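Local coordinates for protein Bd0816 (Bdellovibrio bacteriovorus HD100, PDB 5CER) that probably acts as a serine-type D-Ala-D-Ala carboxypeptidase of the peptidase S13 family, cleaving the terminal D-alanine of peptidoglycan peptides, at residues A152-L157 and E170-E175; A164-L169 and N395-E400. The protein carries 2 engineered substitutions. All coordinates share one frame; numbering follows the deposited sequence.

Overall arrangement
Both contacts hold the chain that runs from helix 151-163 to strand 175-181, an outermost strand of the mixed sheet. Contact 1 folds the end of this link back on the helix it came from; contact 2 joins its first half to the C-terminal segment, 226 residues further on. Their centres lie 15 Å apart, and Tyr154 OH ties them through the carbonyl of Leu169. A tyrosine carries each. Contact 1 is the more buried and, between its own segments, purely van der Waals, a ring on a proline; contact 2 is partly exposed and turns on one straight hydrogen bond to a backbone amide, with light apolar packing round it.

Contact 1: residues A152-L157 and E170-E175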
ATOM      1  N   ALA A 152       2.881  -9.927 -22.113  1.00 43.98           N
ATOM      2  CA  ALA A 152       3.591 -10.176 -20.857  1.00 44.93           C
ATOM      3  C   ALA A 152       2.685  -9.971 -19.631  1.00 42.95           C
ATOM      4  O   ALA A 152       2.680 -10.807 -18.710  1.00 42.54           O
ATOM      5  CB  ALA A 152       4.846  -9.332 -20.772  1.00 47.16           C
ATOM      6  N   MET A 153       1.903  -8.886 -19.627  1.00 42.33           N
ATOM      7  CA  MET A 153       0.995  -8.609 -18.520  1.00 41.41           C
ATOM      8  C   MET A 153      -0.150  -9.559 -18.412  1.00 38.63           C
ATOM      9  O   MET A 153      -0.469 -10.009 -17.311  1.00 38.46           O
ATOM     10  CB  MET A 153       0.504  -7.175 -18.554  1.00 43.58           C
ATOM     11  CG  MET A 153       1.636  -6.301 -18.170  1.00 48.71           C
ATOM     12  SD  MET A 153       1.395  -4.642 -17.677  1.00 56.77           S
ATOM     13  CE  MET A 153       0.687  -4.953 -16.053  1.00 53.86           C
ATOM     14  N   TYR A 154      -0.790  -9.858 -19.534  1.00 37.35           N
ATOM     15  CA  TYR A 154      -1.852 -10.871 -19.533  1.00 35.73           C
ATOM     16  C   TYR A 154      -1.342 -12.217 -18.949  1.00 36.15           C
ATOM     17  O   TYR A 154      -2.015 -12.882 -18.172  1.00 33.27           O
ATOM     18  CB  TYR A 154      -2.406 -11.091 -20.945  1.00 35.12           C
ATOM     19  CG  TYR A 154      -3.585 -12.046 -20.950  1.00 33.21           C
ATOM     20  CD1 TYR A 154      -3.387 -13.431 -20.993  1.00 33.29           C
ATOM     21  CD2 TYR A 154      -4.891 -11.568 -20.902  1.00 30.62           C
ATOM     22  CE1 TYR A 154      -4.455 -14.306 -20.960  1.00 32.14           C
ATOM     23  CE2 TYR A 154      -5.960 -12.445 -20.840  1.00 30.12           C
ATOM     24  CZ  TYR A 154      -5.745 -13.810 -20.877  1.00 30.28           C
ATOM     25  OH  TYR A 154      -6.801 -14.657 -20.836  1.00 28.78           O
ATOM     26  N   SER A 155      -0.126 -12.566 -19.320  1.00 38.35           N
ATOM     27  CA  SER A 155       0.470 -13.827 -18.885  1.00 40.04           C
ATOM     28  C   SER A 155       0.807 -13.859 -17.362  1.00 39.46           C
ATOM     29  O   SER A 155       0.622 -14.894 -16.707  1.00 37.68           O
ATOM     30  CB  SER A 155       1.720 -14.109 -19.726  1.00 42.12           C
ATOM     31  OG  SER A 155       2.100 -15.451 -19.573  1.00 44.95           O
ATOM     32  N   LYS A 156       1.301 -12.739 -16.838  1.00 40.13           N
ATOM     33  CA  LYS A 156       1.492 -12.596 -15.401  1.00 42.03           C
ATOM     34  C   LYS A 156       0.161 -12.721 -14.653  1.00 39.05           C
ATOM     35  O   LYS A 156       0.058 -13.480 -13.670  1.00 39.78           O
ATOM     36  CB  LYS A 156       2.134 -11.263 -15.036  1.00 45.45           C
ATOM     37  CG  LYS A 156       3.627 -11.181 -15.299  1.00 51.24           C
ATOM     38  CD  LYS A 156       4.256  -9.960 -14.604  1.00 55.96           C
ATOM     39  CE  LYS A 156       5.527  -9.475 -15.313  1.00 61.19           C
ATOM     40  NZ  LYS A 156       5.206  -8.638 -16.532  1.00 61.99           N
ATOM     41  N   LEU A 157      -0.866 -12.036 -15.146  1.00 36.17           N
ATOM     42  CA  LEU A 157      -2.181 -12.135 -14.533  1.00 34.09           C
ATOM     43  C   LEU A 157      -2.674 -13.577 -14.530  1.00 32.90           C
ATOM     44  O   LEU A 157      -3.137 -14.073 -13.512  1.00 32.25           O
ATOM     45  CB  LEU A 157      -3.203 -11.211 -15.220  1.00 32.95           C
ATOM     46  CG  LEU A 157      -4.635 -11.335 -14.668  1.00 31.60           C
ATOM     47  CD1 LEU A 157      -4.656 -10.892 -13.214  1.00 31.63           C
ATOM     48  CD2 LEU A 157      -5.632 -10.543 -15.519  1.00 31.09           C
ATOM     49  N   GLU A 170      -5.297 -18.984 -22.683  1.00 36.61           N
ATOM     50  CA  GLU A 170      -3.930 -18.541 -22.979  1.00 39.86           C
ATOM     51  C   GLU A 170      -3.861 -17.238 -23.788  1.00 39.50           C
ATOM     52  O   GLU A 170      -3.079 -16.350 -23.463  1.00 37.69           O
ATOM     53  CB  GLU A 170      -3.135 -19.595 -23.741  1.00 43.23           C
ATOM     54  CG  GLU A 170      -1.641 -19.461 -23.486  1.00 46.25           C
ATOM     55  CD  GLU A 170      -0.811 -20.502 -24.206  1.00 51.11           C
ATOM     56  OE1 GLU A 170      -1.365 -21.572 -24.587  1.00 53.73           O
ATOM     57  OE2 GLU A 170       0.410 -20.247 -24.388  1.00 53.96           O
ATOM     58  N   LYS A 171      -4.702 -17.125 -24.808  1.00 47.21           N
ATOM     59  CA  LYS A 171      -4.452 -16.145 -25.880  1.00 50.03           C
ATOM     60  C   LYS A 171      -5.745 -15.576 -26.502  1.00 47.70           C
ATOM     61  O   LYS A 171      -5.968 -15.672 -27.702  1.00 49.67           O
ATOM     62  CB  LYS A 171      -3.433 -16.767 -26.872  1.00 55.41           C
ATOM     63  CG  LYS A 171      -3.066 -15.976 -28.174  1.00 61.08           C
ATOM     64  CD  LYS A 171      -1.846 -15.054 -28.002  1.00 63.73           C
ATOM     65  CE  LYS A 171      -1.200 -14.457 -29.315  1.00 65.92           C
ATOM     66  NZ  LYS A 171      -1.619 -15.009 -30.653  1.00 69.61           N
ATOM     67  N   PRO A 172      -6.598 -14.964 -25.672  1.00 44.51           N
ATOM     68  CA  PRO A 172      -7.833 -14.398 -26.179  1.00 43.70           C
ATOM     69  C   PRO A 172      -7.648 -13.032 -26.776  1.00 43.17           C
ATOM     70  O   PRO A 172      -6.630 -12.343 -26.522  1.00 42.88           O
ATOM     71  CB  PRO A 172      -8.665 -14.251 -24.923  1.00 42.96           C
ATOM     72  CG  PRO A 172      -7.658 -13.862 -23.877  1.00 41.14           C
ATOM     73  CD  PRO A 172      -6.445 -14.697 -24.218  1.00 43.09           C
ATOM     74  N   THR A 173      -8.587 -12.655 -27.623  1.00 43.71           N
ATOM     75  CA  THR A 173      -8.638 -11.306 -28.220  1.00 43.94           C
ATOM     76  C   THR A 173     -10.063 -10.800 -28.243  1.00 43.64           C
ATOM     77  O   THR A 173     -10.994 -11.587 -28.147  1.00 43.40           O
ATOM     78  CB  THR A 173      -8.048 -11.240 -29.670  1.00 44.53           C
ATOM     79  OG1 THR A 173      -8.996 -11.799 -30.547  1.00 46.78           O
ATOM     80  CG2 THR A 173      -6.723 -11.981 -29.835  1.00 44.83           C
ATOM     81  N   ILE A 174     -10.186  -9.485 -28.409  1.00 43.95           N
ATOM     82  CA  ILE A 174     -11.441  -8.826 -28.674  1.00 45.07           C
ATOM     83  C   ILE A 174     -11.212  -7.694 -29.700  1.00 46.56           C
ATOM     84  O   ILE A 174     -10.105  -7.168 -29.820  1.00 47.17           O
ATOM     85  CB  ILE A 174     -12.051  -8.285 -27.361  1.00 43.47           C
ATOM     86  CG1 ILE A 174     -13.564  -8.075 -27.504  1.00 44.13           C
ATOM     87  CG2 ILE A 174     -11.374  -7.001 -26.920  1.00 41.73           C
ATOM     88  CD1 ILE A 174     -14.353  -9.357 -27.494  1.00 44.80           C
ATOM     89  N   GLU A 175     -12.237  -7.406 -30.500  1.00 48.37           N
ATOM     90  CA  GLU A 175     -12.262  -6.246 -31.404  1.00 49.81           C
ATOM     91  C   GLU A 175     -13.534  -5.481 -31.089  1.00 48.88           C
ATOM     92  O   GLU A 175     -14.588  -6.090 -30.909  1.00 49.47           O
ATOM     93  CB  GLU A 175     -12.326  -6.681 -32.849  1.00 54.07           C
ATOM     94  CG  GLU A 175     -11.030  -7.111 -33.483  1.00 57.20           C
ATOM     95  CD  GLU A 175     -11.196  -7.418 -34.967  1.00 62.08           C
ATOM     96  OE1 GLU A 175     -12.287  -7.183 -35.568  1.00 65.83           O
ATOM     97  OE2 GLU A 175     -10.215  -7.902 -35.559  1.00 67.09           O
TER
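The phenol of Tyr154, on helix 151-163, and the pyrrolidine of Pro172 approach each other from opposed sides and touch obliquely. The phenol leaves the helix toward segment 170-175 because chi1 (-175°) sets CG opposite the backbone N; its hydroxyl end meets the proline and its CE1 side meets Glu170 O. Tyr154 OH lies 3.3 Å from Pro172 CG, and Tyr154 CZ is 3.5 Å from Pro172 CD, so the CG-CD side of the pyrrolidine sits against the hydroxyl end of the phenol. Further back on the ring, Tyr154 CE1 approaches the carbonyl oxygen of Glu170 at 3.5 Å, again obliquely. Glu170 contributes through this backbone atom, its CB directed away from the helix. Other neighbours pack on the tyrosine: Arg151 makes a cation-pi contact with the ring, Tyr85 of helix 81-93 meets it with planes at about 50°, and Met168 touches it too. The hydroxyl is hydrogen-bonded to the carbonyl of Leu169, just before segment 170-175. Helix and returning chain are thus joined at two adjoining points of the same phenol, by apolar packing on Pro172 and by a polar bond to Leu169, which satisfies the buried oxygen.

Contact 2: residues A164-L169 and N395-E400; sequences AKVFML and NSYLTE
Segment 164-169 leaves helix 151-163 through a Schellman motif and meets 395-400, the loop leading into the C-terminal edge strand 399-400 of the mixed sheet. Lys165, with positive phi (59°), is the C-prime residue: Val166 N reaches back to Ala161 O and Lys165 N to Thr162 O, ending the helix and turning the chain into an extended course. The backbones stay well apart, the nearest CA atoms, of Phe167 and Tyr397, being 8.8 Å from each other.

Tyr397 bridges the two backbones. Its CG stands beside the backbone N and anti to the carbonyl carbon (chi1 -54°), and although CB does not aim at the other segment, the ring carries the hydroxyl up to it. The Val166 and Tyr397 side chains pass alongside each other, running opposite ways; Val166 CG1 is 4.1 Å from Tyr397 CE1 and oblique to the ring. Val166, the buried residue among those that touch, also packs on Phe86 of helix 81-93 and on Phe392. Phe167 contributes its CB, 3.6 Å from Tyr397 OH, whereas its ring leads away. The carbonyl oxygen of Phe167 lies at the edge of the phenol, near its plane, 3.7 Å from Tyr397 CE1.

Around this loop, the hydroxyl of Ser396 is hydrogen-bonded to Gln199 O and Asp393 N, and Leu398 N to Glu90, so the segment bearing the tyrosine is itself tied to helix 81-93 and to the end of strand 194-199. Far along the chain from each other, the post-helix loop and the C-terminal loop are joined directly by a single hydrogen bond: Phe167 N lies in the plane of the Tyr397 ring and donates to Tyr397 OH at 2.8 Å, nearly straight at 178°.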
ATOM      1  N   ALA A 164      -4.651 -19.134  -8.153  1.00 39.68           N
ATOM      2  CA  ALA A 164      -5.970 -18.992  -7.517  1.00 39.91           C
ATOM      3  C   ALA A 164      -7.062 -19.974  -8.036  1.00 40.47           C
ATOM      4  O   ALA A 164      -8.239 -19.826  -7.681  1.00 38.79           O
ATOM      5  CB  ALA A 164      -6.448 -17.575  -7.669  1.00 38.46           C
ATOM      6  N   LYS A 165      -6.675 -20.963  -8.860  1.00 41.67           N
ATOM      7  CA  LYS A 165      -7.597 -21.942  -9.415  1.00 42.23           C
ATOM      8  C   LYS A 165      -8.731 -21.266 -10.243  1.00 39.38           C
ATOM      9  O   LYS A 165      -9.846 -21.776 -10.286  1.00 39.05           O
ATOM     10  CB  LYS A 165      -8.184 -22.834  -8.303  1.00 44.34           C
ATOM     11  CG  LYS A 165      -7.149 -23.682  -7.565  1.00 48.76           C
ATOM     12  CD  LYS A 165      -7.655 -24.357  -6.283  1.00 52.63           C
ATOM     13  CE  LYS A 165      -6.773 -25.523  -5.793  1.00 56.94           C
ATOM     14  NZ  LYS A 165      -5.754 -26.124  -6.716  1.00 58.10           N
ATOM     15  N   VAL A 166      -8.422 -20.162 -10.929  1.00 36.60           N
ATOM     16  CA  VAL A 166      -9.349 -19.519 -11.878  1.00 33.42           C
ATOM     17  C   VAL A 166      -8.834 -19.731 -13.278  1.00 31.94           C
ATOM     18  O   VAL A 166      -7.676 -19.512 -13.560  1.00 29.72           O
ATOM     19  CB  VAL A 166      -9.497 -18.005 -11.648  1.00 32.84           C
ATOM     20  CG1 VAL A 166     -10.409 -17.394 -12.706  1.00 31.71           C
ATOM     21  CG2 VAL A 166     -10.013 -17.708 -10.250  1.00 33.34           C
ATOM     22  N   PHE A 167      -9.733 -20.194 -14.143  1.00 32.50           N
ATOM     23  CA  PHE A 167      -9.407 -20.464 -15.525  1.00 33.60           C
ATOM     24  C   PHE A 167      -9.417 -19.184 -16.363  1.00 32.98           C
ATOM     25  O   PHE A 167     -10.420 -18.451 -16.379  1.00 34.56           O
ATOM     26  CB  PHE A 167     -10.390 -21.491 -16.136  1.00 34.94           C
ATOM     27  CG  PHE A 167     -10.116 -21.769 -17.586  1.00 35.83           C
ATOM     28  CD1 PHE A 167     -10.670 -20.954 -18.588  1.00 35.13           C
ATOM     29  CD2 PHE A 167      -9.294 -22.829 -17.966  1.00 37.08           C
ATOM     30  CE1 PHE A 167     -10.411 -21.207 -19.932  1.00 36.93           C
ATOM     31  CE2 PHE A 167      -9.031 -23.080 -19.310  1.00 37.51           C
ATOM     32  CZ  PHE A 167      -9.591 -22.277 -20.293  1.00 37.27           C
ATOM     33  N   MET A 168      -8.368 -19.000 -17.157  1.00 32.32           N
ATOM     34  CA  MET A 168      -8.328 -18.002 -18.225  1.00 31.36           C
ATOM     35  C   MET A 168      -7.696 -18.629 -19.451  1.00 30.99           C
ATOM     36  O   MET A 168      -6.839 -19.495 -19.354  1.00 30.72           O
ATOM     37  CB  MET A 168      -7.494 -16.800 -17.828  1.00 31.73           C
ATOM     38  CG  MET A 168      -8.025 -16.040 -16.623  1.00 31.90           C
ATOM     39  SD  MET A 168      -6.913 -14.691 -16.135  1.00 32.39           S
ATOM     40  CE  MET A 168      -7.075 -13.552 -17.503  1.00 30.99           C
ATOM     41  N   LEU A 169      -8.147 -18.200 -20.631  1.00 30.96           N
ATOM     42  CA  LEU A 169      -7.568 -18.693 -21.889  1.00 32.26           C
ATOM     43  C   LEU A 169      -6.134 -18.199 -22.027  1.00 32.76           C
ATOM     44  O   LEU A 169      -5.800 -17.151 -21.534  1.00 30.15           O
ATOM     45  CB  LEU A 169      -8.415 -18.227 -23.069  1.00 32.34           C
ATOM     46  CG  LEU A 169      -9.823 -18.816 -23.134  1.00 31.91           C
ATOM     47  CD1 LEU A 169     -10.690 -18.015 -24.086  1.00 31.67           C
ATOM     48  CD2 LEU A 169      -9.775 -20.291 -23.553  1.00 33.60           C
ATOM     49  N   ASN A 395     -16.278 -17.649  -8.718  1.00 18.81           N
ATOM     50  CA  ASN A 395     -17.646 -17.277  -8.969  1.00 18.44           C
ATOM     51  C   ASN A 395     -17.737 -16.023  -9.829  1.00 18.53           C
ATOM     52  O   ASN A 395     -18.804 -15.436  -9.961  1.00 17.18           O
ATOM     53  CB  ASN A 395     -18.378 -17.049  -7.651  1.00 18.84           C
ATOM     54  CG  ASN A 395     -18.698 -18.338  -6.929  1.00 20.25           C
ATOM     55  OD1 ASN A 395     -19.558 -19.070  -7.349  1.00 22.21           O
ATOM     56  ND2 ASN A 395     -18.006 -18.614  -5.834  1.00 20.46           N
ATOM     57  N   SER A 396     -16.644 -15.643 -10.477  1.00 19.49           N
ATOM     58  CA  SER A 396     -16.678 -14.521 -11.407  1.00 19.83           C
ATOM     59  C   SER A 396     -16.980 -14.918 -12.838  1.00 19.98           C
ATOM     60  O   SER A 396     -17.262 -14.036 -13.656  1.00 20.75           O
ATOM     61  CB  SER A 396     -15.353 -13.751 -11.337  1.00 20.66           C
ATOM     62  OG  SER A 396     -15.135 -13.258 -10.005  1.00 19.55           O
ATOM     63  N   TYR A 397     -16.961 -16.216 -13.170  1.00 19.00           N
ATOM     64  CA  TYR A 397     -17.306 -16.638 -14.550  1.00 18.58           C
ATOM     65  C   TYR A 397     -18.703 -16.141 -14.941  1.00 18.25           C
ATOM     66  O   TYR A 397     -19.610 -16.147 -14.130  1.00 17.07           O
ATOM     67  CB  TYR A 397     -17.269 -18.157 -14.742  1.00 17.39           C
ATOM     68  CG  TYR A 397     -15.961 -18.795 -14.324  1.00 16.95           C
ATOM     69  CD1 TYR A 397     -14.788 -18.536 -15.014  1.00 16.31           C
ATOM     70  CD2 TYR A 397     -15.904 -19.692 -13.253  1.00 16.73           C
ATOM     71  CE1 TYR A 397     -13.589 -19.133 -14.647  1.00 15.71           C
ATOM     72  CE2 TYR A 397     -14.717 -20.303 -12.889  1.00 15.70           C
ATOM     73  CZ  TYR A 397     -13.563 -19.997 -13.584  1.00 15.39           C
ATOM     74  OH  TYR A 397     -12.404 -20.605 -13.256  1.00 14.55           O
ATOM     75  N   LEU A 398     -18.847 -15.744 -16.200  1.00 18.13           N
ATOM     76  CA  LEU A 398     -20.112 -15.227 -16.744  1.00 19.01           C
ATOM     77  C   LEU A 398     -21.288 -16.203 -16.575  1.00 18.33           C
ATOM     78  O   LEU A 398     -21.158 -17.353 -16.963  1.00 18.08           O
ATOM     79  CB  LEU A 398     -19.941 -14.860 -18.240  1.00 19.48           C
ATOM     80  CG  LEU A 398     -18.993 -13.709 -18.611  1.00 19.03           C
ATOM     81  CD1 LEU A 398     -18.986 -13.509 -20.115  1.00 18.13           C
ATOM     82  CD2 LEU A 398     -19.308 -12.398 -17.895  1.00 19.73           C
ATOM     83  N   THR A 399     -22.406 -15.756 -15.981  1.00 17.79           N
ATOM     84  CA  THR A 399     -23.610 -16.591 -15.834  1.00 18.40           C
ATOM     85  C   THR A 399     -24.811 -15.817 -16.341  1.00 20.22           C
ATOM     86  O   THR A 399     -24.768 -14.596 -16.452  1.00 21.63           O
ATOM     87  CB  THR A 399     -23.877 -16.962 -14.364  1.00 18.08           C
ATOM     88  OG1 THR A 399     -23.992 -15.754 -13.608  1.00 17.41           O
ATOM     89  CG2 THR A 399     -22.777 -17.847 -13.782  1.00 16.87           C
ATOM     90  N   GLU A 400     -25.890 -16.528 -16.658  1.00 22.74           N
ATOM     91  CA  GLU A 400     -27.135 -15.897 -17.153  1.00 24.36           C
ATOM     92  C   GLU A 400     -27.729 -15.018 -16.061  1.00 24.06           C
ATOM     93  O   GLU A 400     -27.646 -15.379 -14.894  1.00 23.41           O
ATOM     94  CB  GLU A 400     -28.153 -16.963 -17.567  1.00 25.88           C
ATOM     95  CG  GLU A 400     -28.956 -16.629 -18.824  1.00 28.60           C
ATOM     96  CD  GLU A 400     -30.198 -17.506 -18.987  1.00 29.94           C
ATOM     97  OE1 GLU A 400     -30.660 -18.115 -17.992  1.00 31.31           O
ATOM     98  OE2 GLU A 400     -30.741 -17.576 -20.109  1.00 32.06           O
TER